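Local coordinates for type IV pilus biogenesis protein PilB (Streptococcus sanguinis, PDB 7B7P), which is a minor type IV pilin whose von Willebrand factor A-like domain binds magnesium and which plays a direct role in adhesion, at residues I203-N215 with Q227-I241. Numbering follows the deposited sequence.
Sequences IKDLAEIGNISVN and QQNFSNLDNGTNTII
Gln228 meets strand 212-215 through its backbone: its O takes a hydrogen bond from Asn215 ND2 (3.1 Å), the donor standing above the carbonyl plane while the oxygen lies near the amide plane. Asn215 OD1 and ND2 also hydrogen-bond to Ser165 OG and Ser268 OG, which probably fixes the amide's rotation; it lies almost flat on one face of the Phe230 ring, planes 16° apart, with Asn215 CB 3.9 Å from the ring centroid in a CH-pi contact. Ser231 pairs with Val214, Ser231 N to Val214 O 2.9 Å and Val214 N to Ser231 O 3.0 Å. Asn232 OD1 accepts from Asp234 N in an Asx turn, and Leu233 N carries the ladder past the strand end to Ile212 O (175°). Leu233, exemplifying a turn residue that plugs helix against strand, sets CD1 on Ala207 N (3.6 Å) and CD2 against Ile203 CG2 and Val214 CG2. Asp234 OD2 receives Asn211 N at 3.0 Å, just past Gly210, the first residue to leave helical angles. Ile240 places CG2 on Ile203 CG2 and CD1 tightly on Val214 CG2; Ile241 CD1 lies against Lys204 CE. Strand 230-232 thus pairs antiparallel with strand 212-219 while the following turn and helix 238-245 pack on helix 191-209, within the Rossmann-like fold of von Willebrand factor A domains.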
loop_
_atom_site.group_PDB
_atom_site.type_symbol
_atom_site.label_atom_id
_atom_site.label_comp_id
_atom_site.label_asym_id
_atom_site.label_seq_id
_atom_site.Cartn_x
_atom_site.Cartn_y
_atom_site.Cartn_z
ATOM N N ILE A 203 -3.333 -14.010 -4.392
ATOM C CA ILE A 203 -2.060 -14.600 -3.975
ATOM C C ILE A 203 -1.113 -14.744 -5.170
ATOM O O ILE A 203 0.058 -14.348 -5.110
ATOM C CB ILE A 203 -2.299 -15.957 -3.287
ATOM C CG1 ILE A 203 -2.878 -15.770 -1.882
ATOM C CG2 ILE A 203 -0.998 -16.767 -3.246
ATOM C CD1 ILE A 203 -2.058 -14.884 -0.977
ATOM N N LYS A 204 -1.601 -15.331 -6.269
ATOM C CA LYS A 204 -0.760 -15.463 -7.455
ATOM C C LYS A 204 -0.297 -14.099 -7.950
ATOM O O LYS A 204 0.846 -13.946 -8.400
ATOM C CB LYS A 204 -1.507 -16.213 -8.552
ATOM C CG LYS A 204 -1.856 -17.651 -8.186
ATOM C CD LYS A 204 -3.074 -18.147 -8.972
ATOM C CE LYS A 204 -2.959 -19.632 -9.297
ATOM N NZ LYS A 204 -4.285 -20.310 -9.274
ATOM N N ASP A 205 -1.156 -13.082 -7.836
ATOM C CA ASP A 205 -0.746 -11.738 -8.223
ATOM C C ASP A 205 0.323 -11.181 -7.283
ATOM O O ASP A 205 1.280 -10.545 -7.739
ATOM C CB ASP A 205 -1.966 -10.816 -8.280
ATOM C CG ASP A 205 -1.750 -9.625 -9.191
ATOM O OD1 ASP A 205 -0.827 -9.698 -10.041
ATOM O OD2 ASP A 205 -2.492 -8.619 -9.065
ATOM N N LEU A 206 0.180 -11.406 -5.967
ATOM C CA LEU A 206 1.212 -10.964 -5.025
ATOM C C LEU A 206 2.535 -11.680 -5.276
ATOM O O LEU A 206 3.606 -11.074 -5.141
ATOM C CB LEU A 206 0.766 -11.200 -3.583
ATOM C CG LEU A 206 -0.263 -10.254 -2.959
ATOM C CD1 LEU A 206 -0.511 -10.684 -1.532
ATOM C CD2 LEU A 206 0.175 -8.807 -3.023
ATOM N N ALA A 207 2.477 -12.969 -5.639
ATOM C CA ALA A 207 3.689 -13.744 -5.903
ATOM C C ALA A 207 4.647 -13.008 -6.836
ATOM O O ALA A 207 5.863 -12.995 -6.608
ATOM C CB ALA A 207 3.320 -15.110 -6.485
ATOM N N GLU A 208 4.109 -12.331 -7.855
ATOM C CA GLU A 208 4.946 -11.699 -8.874
ATOM C C GLU A 208 5.876 -10.644 -8.285
ATOM O O GLU A 208 6.996 -10.456 -8.773
ATOM C CB GLU A 208 4.063 -11.084 -9.953
ATOM C CG GLU A 208 3.350 -12.100 -10.810
ATOM C CD GLU A 208 2.327 -11.450 -11.715
ATOM O OE1 GLU A 208 1.477 -12.183 -12.277
ATOM O OE2 GLU A 208 2.372 -10.201 -11.855
ATOM N N ILE A 209 5.432 -9.939 -7.242
ATOM C CA ILE A 209 6.298 -8.953 -6.598
ATOM C C ILE A 209 7.583 -9.600 -6.085
ATOM O O ILE A 209 8.642 -8.957 -6.057
ATOM C CB ILE A 209 5.539 -8.238 -5.461
ATOM C CG1 ILE A 209 4.134 -7.831 -5.919
ATOM C CG2 ILE A 209 6.306 -7.021 -4.991
ATOM C CD1 ILE A 209 3.420 -6.898 -4.965
ATOM N N GLY A 210 7.521 -10.874 -5.681
ATOM C CA GLY A 210 8.648 -11.538 -5.044
ATOM C C GLY A 210 8.970 -11.032 -3.647
ATOM O O GLY A 210 8.687 -9.875 -3.320
ATOM N N ASN A 211 9.556 -11.894 -2.811
ATOM C CA ASN A 211 10.050 -11.502 -1.488
ATOM C C ASN A 211 8.900 -11.056 -0.583
ATOM O O ASN A 211 8.956 -10.023 0.093
ATOM C CB ASN A 211 11.119 -10.414 -1.605
ATOM C CG ASN A 211 12.443 -10.845 -1.031
ATOM O OD1 ASN A 211 12.618 -12.009 -0.645
ATOM N ND2 ASN A 211 13.388 -9.912 -0.961
ATOM N N ILE A 212 7.854 -11.871 -0.557
ATOM C CA ILE A 212 6.569 -11.448 -0.033
ATOM C C ILE A 212 5.909 -12.662 0.605
ATOM O O ILE A 212 5.671 -13.671 -0.066
ATOM C CB ILE A 212 5.690 -10.832 -1.138
ATOM C CG1 ILE A 212 4.259 -10.585 -0.667
ATOM C CG2 ILE A 212 5.746 -11.662 -2.418
ATOM C CD1 ILE A 212 3.582 -9.477 -1.480
ATOM N N SER A 213 5.661 -12.583 1.909
ATOM C CA SER A 213 5.029 -13.679 2.624
ATOM C C SER A 213 3.675 -13.257 3.179
ATOM O O SER A 213 3.396 -12.075 3.387
ATOM C CB SER A 213 5.934 -14.219 3.743
ATOM O OG SER A 213 6.684 -13.181 4.318
ATOM N N VAL A 214 2.824 -14.251 3.387
ATOM C CA VAL A 214 1.433 -14.037 3.741
ATOM C C VAL A 214 1.043 -15.049 4.813
ATOM O O VAL A 214 1.631 -16.129 4.917
ATOM C CB VAL A 214 0.518 -14.164 2.495
ATOM C CG1 VAL A 214 1.070 -13.363 1.314
ATOM C CG2 VAL A 214 0.380 -15.614 2.085
ATOM N N ASN A 215 0.055 -14.684 5.632
ATOM C CA ASN A 215 -0.640 -15.645 6.480
ATOM C C ASN A 215 -2.124 -15.331 6.401
ATOM O O ASN A 215 -2.536 -14.350 5.775
ATOM C CB ASN A 215 -0.119 -15.640 7.929
ATOM C CG ASN A 215 -0.573 -14.419 8.725
ATOM O OD1 ASN A 215 -0.932 -13.387 8.144
ATOM N ND2 ASN A 215 -0.574 -14.537 10.069
ATOM N N GLN A 227 -3.984 -20.069 8.809
ATOM C CA GLN A 227 -2.572 -20.392 8.692
ATOM C C GLN A 227 -1.851 -19.334 9.509
ATOM O O GLN A 227 -1.833 -18.161 9.123
ATOM C CB GLN A 227 -2.093 -20.392 7.241
ATOM C CG GLN A 227 -0.586 -20.578 7.106
ATOM C CD GLN A 227 -0.122 -20.599 5.664
ATOM O OE1 GLN A 227 0.660 -19.752 5.243
ATOM N NE2 GLN A 227 -0.607 -21.571 4.897
ATOM N N GLN A 228 -1.275 -19.745 10.643
ATOM C CA GLN A 228 -0.681 -18.778 11.549
ATOM C C GLN A 228 0.665 -18.284 11.040
ATOM O O GLN A 228 0.947 -17.082 11.088
ATOM C CB GLN A 228 -0.544 -19.381 12.948
ATOM C CG GLN A 228 0.377 -18.595 13.848
ATOM C CD GLN A 228 0.156 -18.888 15.323
ATOM O OE1 GLN A 228 -0.238 -19.991 15.695
ATOM N NE2 GLN A 228 0.413 -17.896 16.169
ATOM N N ASN A 229 1.505 -19.179 10.548
ATOM C CA ASN A 229 2.838 -18.774 10.129
ATOM C C ASN A 229 2.804 -18.278 8.692
ATOM O O ASN A 229 1.878 -18.571 7.937
ATOM C CB ASN A 229 3.833 -19.930 10.279
ATOM C CG ASN A 229 3.992 -20.376 11.732
ATOM O OD1 ASN A 229 4.357 -19.580 12.610
ATOM N ND2 ASN A 229 3.710 -21.648 11.990
ATOM N N PHE A 230 3.833 -17.519 8.321
ATOM C CA PHE A 230 3.879 -16.821 7.040
ATOM C C PHE A 230 4.563 -17.672 5.972
ATOM O O PHE A 230 5.737 -18.032 6.120
ATOM C CB PHE A 230 4.607 -15.487 7.193
ATOM C CG PHE A 230 3.781 -14.424 7.850
ATOM C CD1 PHE A 230 3.474 -14.497 9.210
ATOM C CD2 PHE A 230 3.290 -13.359 7.109
ATOM C CE1 PHE A 230 2.697 -13.513 9.823
ATOM C CE2 PHE A 230 2.508 -12.361 7.713
ATOM C CZ PHE A 230 2.211 -12.445 9.075
ATOM N N SER A 231 3.835 -17.976 4.890
ATOM C CA SER A 231 4.416 -18.627 3.715
ATOM C C SER A 231 5.092 -17.596 2.827
ATOM O O SER A 231 4.460 -16.617 2.416
ATOM C CB SER A 231 3.351 -19.352 2.885
ATOM O OG SER A 231 2.435 -20.087 3.670
ATOM N N ASN A 232 6.366 -17.819 2.509
ATOM C CA ASN A 232 6.988 -17.076 1.422
ATOM C C ASN A 232 6.492 -17.647 0.098
ATOM O O ASN A 232 6.573 -18.859 -0.132
ATOM C CB ASN A 232 8.511 -17.151 1.500
ATOM C CG ASN A 232 9.192 -16.139 0.593
ATOM O OD1 ASN A 232 8.615 -15.681 -0.396
ATOM N ND2 ASN A 232 10.428 -15.792 0.921
ATOM N N LEU A 233 5.957 -16.781 -0.761
ATOM C CA LEU A 233 5.411 -17.260 -2.026
ATOM C C LEU A 233 6.498 -17.662 -3.016
ATOM O O LEU A 233 6.224 -18.458 -3.920
ATOM C CB LEU A 233 4.500 -16.200 -2.645
ATOM C CG LEU A 233 3.428 -15.614 -1.727
ATOM C CD1 LEU A 233 2.743 -14.453 -2.414
ATOM C CD2 LEU A 233 2.424 -16.671 -1.312
ATOM N N ASP A 234 7.721 -17.139 -2.865
ATOM C CA ASP A 234 8.825 -17.557 -3.723
ATOM C C ASP A 234 9.204 -19.015 -3.505
ATOM O O ASP A 234 9.913 -19.590 -4.339
ATOM C CB ASP A 234 10.047 -16.670 -3.497
ATOM C CG ASP A 234 9.803 -15.228 -3.906
ATOM O OD1 ASP A 234 8.669 -14.914 -4.331
ATOM O OD2 ASP A 234 10.747 -14.410 -3.811
ATOM N N ASN A 235 8.756 -19.620 -2.407
ATOM C CA ASN A 235 8.919 -21.044 -2.166
ATOM C C ASN A 235 7.652 -21.822 -2.465
ATOM O O ASN A 235 7.585 -23.014 -2.153
ATOM C CB ASN A 235 9.344 -21.315 -0.716
ATOM C CG ASN A 235 10.515 -20.450 -0.260
ATOM O OD1 ASN A 235 11.186 -19.793 -1.065
ATOM N ND2 ASN A 235 10.776 -20.463 1.045
ATOM N N GLY A 236 6.637 -21.178 -3.030
ATOM C CA GLY A 236 5.429 -21.909 -3.343
ATOM C C GLY A 236 4.118 -21.245 -2.979
ATOM O O GLY A 236 3.765 -21.118 -1.799
ATOM N N THR A 237 3.393 -20.815 -4.016
ATOM C CA THR A 237 1.982 -20.461 -3.917
ATOM C C THR A 237 1.148 -21.599 -3.345
ATOM O O THR A 237 0.023 -21.367 -2.889
ATOM C CB THR A 237 1.440 -20.100 -5.302
ATOM O OG1 THR A 237 1.187 -21.305 -6.038
ATOM C CG2 THR A 237 2.456 -19.269 -6.070
ATOM N N ASN A 238 1.707 -22.809 -3.301
ATOM C CA ASN A 238 0.897 -24.021 -3.250
ATOM C C ASN A 238 0.296 -24.256 -1.873
ATOM O O ASN A 238 -0.872 -24.655 -1.760
ATOM C CB ASN A 238 1.754 -25.218 -3.655
ATOM C CG ASN A 238 1.005 -26.194 -4.507
ATOM O OD1 ASN A 238 0.279 -27.053 -3.998
ATOM N ND2 ASN A 238 1.164 -26.068 -5.821
ATOM N N THR A 239 1.077 -24.034 -0.817
ATOM C CA THR A 239 0.612 -24.437 0.500
ATOM C C THR A 239 -0.523 -23.544 0.996
ATOM O O THR A 239 -1.431 -24.028 1.685
ATOM C CB THR A 239 1.790 -24.458 1.475
ATOM O OG1 THR A 239 1.952 -23.168 2.083
ATOM C CG2 THR A 239 3.072 -24.819 0.722
ATOM N N ILE A 240 -0.518 -22.256 0.638
ATOM C CA ILE A 240 -1.592 -21.389 1.116
ATOM C C ILE A 240 -2.854 -21.552 0.267
ATOM O O ILE A 240 -3.972 -21.540 0.799
ATOM C CB ILE A 240 -1.130 -19.920 1.187
ATOM C CG1 ILE A 240 -2.280 -19.056 1.705
ATOM C CG2 ILE A 240 -0.658 -19.425 -0.166
ATOM C CD1 ILE A 240 -1.850 -17.914 2.593
ATOM N N ILE A 241 -2.708 -21.711 -1.055
ATOM C CA ILE A 241 -3.886 -21.898 -1.900
ATOM C C ILE A 241 -4.636 -23.149 -1.478
ATOM O O ILE A 241 -5.869 -23.211 -1.568
ATOM C CB ILE A 241 -3.493 -21.961 -3.384
ATOM C CG1 ILE A 241 -2.954 -20.622 -3.860
ATOM C CG2 ILE A 241 -4.686 -22.357 -4.238
ATOM C CD1 ILE A 241 -2.761 -20.566 -5.365
#